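Local atomic coordinates of Azi13 (Streptomyces sahachiroi, PDB entry 5HMB), a protein that belongs to the PaaI family of hot-dog thioesterases and probably hydrolyses a naphthoyl thioester during azinomycin biosynthesis. Residues T114-A117 / A118-V122. Residues are numbered along the deposited sequence; the frame is centred on the assembly and turned at random.
Sequences TVDA and AGRLV
D116 reaches across a tight turn and divides its carboxylate between the side chain and the backbone of the facing residues. OD2 forms a salt bridge with R120, lying 2.8 Å from NE, while OD1 accepts the backbone N of R120 at 2.9 Å and, through a weaker and more bent bond, the N of A118. The N-H of R120 comes in from above the carboxylate plane, 42° out of it. With chi1 at 64°, CG of D116 sits between its own backbone N and carbonyl carbon, which swings the carboxylate back over the turn. R120 starts out extended and then bends at chi3, bringing NE to OD2 with the guanidinium and carboxylate planes only 15° apart. The long arm of R120 also lies near D91, whose OD2 makes a long, weak ion pair with NH2.

Residues 116-119 form a type I beta turn, closed by the N of G119 bonding to O of D116 at 3.0 Å; G119, the last residue of the turn, has a positive phi, a conformation in which a beta carbon would be pressed against the carbonyl O of A118. The turn connects strands 107-115 and 121-133 of the hot-dog fold's antiparallel sheet as a 3:5 beta hairpin, a type I turn with a G1 beta bulge in which G119 and R120 lie opposite D116. At the base of the turn, N of D116 bonds to O of R120 (3.0 Å), and the same oxygen receives a CA-H...O contact from V115.

V115 and L121 form an antiparallel non-hydrogen-bonded pair whose side chains share one sheet face, with CG1 of V115 4.1 Å from CD1 of L121. L121 also packs on V101 of a second subunit, whereas V115 touches T95 on strand 93-100. One residue farther from the turn, N of V122 donates to O of T114 at 2.8 Å, and T114 OG1 is hydrogen-bonded to S96 OG on strand 93-100.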
ATOM      1  N   THR A 114       0.461  16.358   2.142  1.00 35.98           N
ATOM      2  CA  THR A 114       0.622  17.524   1.292  1.00 38.18           C
ATOM      3  C   THR A 114      -0.693  18.291   1.294  1.00 49.94           C
ATOM      4  O   THR A 114      -1.718  17.748   0.859  1.00 45.37           O
ATOM      5  CB  THR A 114       0.985  17.110  -0.131  1.00 41.91           C
ATOM      6  OG1 THR A 114       2.265  16.471  -0.144  1.00 47.28           O
ATOM      7  CG2 THR A 114       1.007  18.316  -1.045  1.00 42.33           C
ATOM      8  N   VAL A 115      -0.666  19.547   1.767  1.00 49.85           N
ATOM      9  CA  VAL A 115      -1.875  20.370   1.881  1.00 50.84           C
ATOM     10  C   VAL A 115      -1.729  21.664   1.080  1.00 48.72           C
ATOM     11  O   VAL A 115      -0.623  22.138   0.797  1.00 51.94           O
ATOM     12  CB  VAL A 115      -2.213  20.705   3.348  1.00 52.97           C
ATOM     13  CG1 VAL A 115      -2.347  19.443   4.178  1.00 43.29           C
ATOM     14  CG2 VAL A 115      -1.144  21.603   3.934  1.00 53.97           C
ATOM     15  N   ASP A 116      -2.871  22.265   0.750  1.00 54.40           N
ATOM     16  CA  ASP A 116      -2.852  23.581   0.125  1.00 57.20           C
ATOM     17  C   ASP A 116      -2.952  24.675   1.188  1.00 52.78           C
ATOM     18  O   ASP A 116      -2.929  24.413   2.396  1.00 50.62           O
ATOM     19  CB  ASP A 116      -3.951  23.714  -0.938  1.00 59.54           C
ATOM     20  CG  ASP A 116      -5.381  23.618  -0.377  1.00 58.62           C
ATOM     21  OD1 ASP A 116      -5.630  23.786   0.841  1.00 57.12           O
ATOM     22  OD2 ASP A 116      -6.279  23.381  -1.207  1.00 62.27           O
ATOM     23  N   ALA A 117      -3.046  25.925   0.724  1.00 48.69           N
ATOM     24  CA  ALA A 117      -3.097  27.072   1.633  1.00 68.90           C
ATOM     25  C   ALA A 117      -4.257  26.981   2.624  1.00 64.72           C
ATOM     26  O   ALA A 117      -4.144  27.451   3.765  1.00 60.19           O
ATOM     27  CB  ALA A 117      -3.205  28.368   0.828  1.00 55.39           C
ATOM     28  N   ALA A 118      -5.374  26.384   2.213  1.00 67.06           N
ATOM     29  CA  ALA A 118      -6.555  26.285   3.061  1.00 68.57           C
ATOM     30  C   ALA A 118      -6.495  25.132   4.063  1.00 72.48           C
ATOM     31  O   ALA A 118      -7.387  25.025   4.913  1.00 72.49           O
ATOM     32  CB  ALA A 118      -7.805  26.138   2.182  1.00 53.55           C
ATOM     33  N   GLY A 119      -5.480  24.275   3.997  1.00 71.89           N
ATOM     34  CA  GLY A 119      -5.469  23.061   4.789  1.00 56.43           C
ATOM     35  C   GLY A 119      -6.155  21.885   4.131  1.00 55.17           C
ATOM     36  O   GLY A 119      -6.277  20.829   4.763  1.00 65.40           O
ATOM     37  N   ARG A 120      -6.615  22.037   2.887  1.00 48.59           N
ATOM     38  CA  ARG A 120      -7.155  20.916   2.124  1.00 57.76           C
ATOM     39  C   ARG A 120      -6.062  19.888   1.851  1.00 61.21           C
ATOM     40  O   ARG A 120      -5.036  20.214   1.247  1.00 49.38           O
ATOM     41  CB  ARG A 120      -7.733  21.417   0.806  1.00 48.68           C
ATOM     42  CG  ARG A 120      -8.284  20.320  -0.108  1.00 76.41           C
ATOM     43  CD  ARG A 120      -8.615  20.838  -1.515  1.00 77.41           C
ATOM     44  NE  ARG A 120      -7.403  21.068  -2.307  1.00 83.05           N
ATOM     45  CZ  ARG A 120      -7.384  21.224  -3.631  1.00 91.46           C
ATOM     46  NH1 ARG A 120      -8.516  21.171  -4.330  1.00101.87           N
ATOM     47  NH2 ARG A 120      -6.229  21.427  -4.258  1.00 70.57           N
ATOM     48  N   LEU A 121      -6.289  18.644   2.274  1.00 54.13           N
ATOM     49  CA  LEU A 121      -5.333  17.569   2.019  1.00 46.72           C
ATOM     50  C   LEU A 121      -5.396  17.172   0.549  1.00 42.91           C
ATOM     51  O   LEU A 121      -6.403  16.630   0.087  1.00 43.26           O
ATOM     52  CB  LEU A 121      -5.623  16.385   2.936  1.00 41.73           C
ATOM     53  CG  LEU A 121      -4.657  15.208   2.832  1.00 42.68           C
ATOM     54  CD1 LEU A 121      -3.247  15.609   3.211  1.00 48.89           C
ATOM     55  CD2 LEU A 121      -5.142  14.070   3.712  1.00 48.43           C
ATOM     56  N   VAL A 122      -4.319  17.441  -0.184  1.00 40.24           N
ATOM     57  CA  VAL A 122      -4.222  17.126  -1.608  1.00 38.72           C
ATOM     58  C   VAL A 122      -3.665  15.725  -1.846  1.00 43.93           C
ATOM     59  O   VAL A 122      -4.070  15.037  -2.786  1.00 40.56           O
ATOM     60  CB  VAL A 122      -3.348  18.196  -2.296  1.00 53.90           C
ATOM     61  CG1 VAL A 122      -3.157  17.883  -3.781  1.00 37.40           C
ATOM     62  CG2 VAL A 122      -3.963  19.577  -2.095  1.00 56.52           C
TER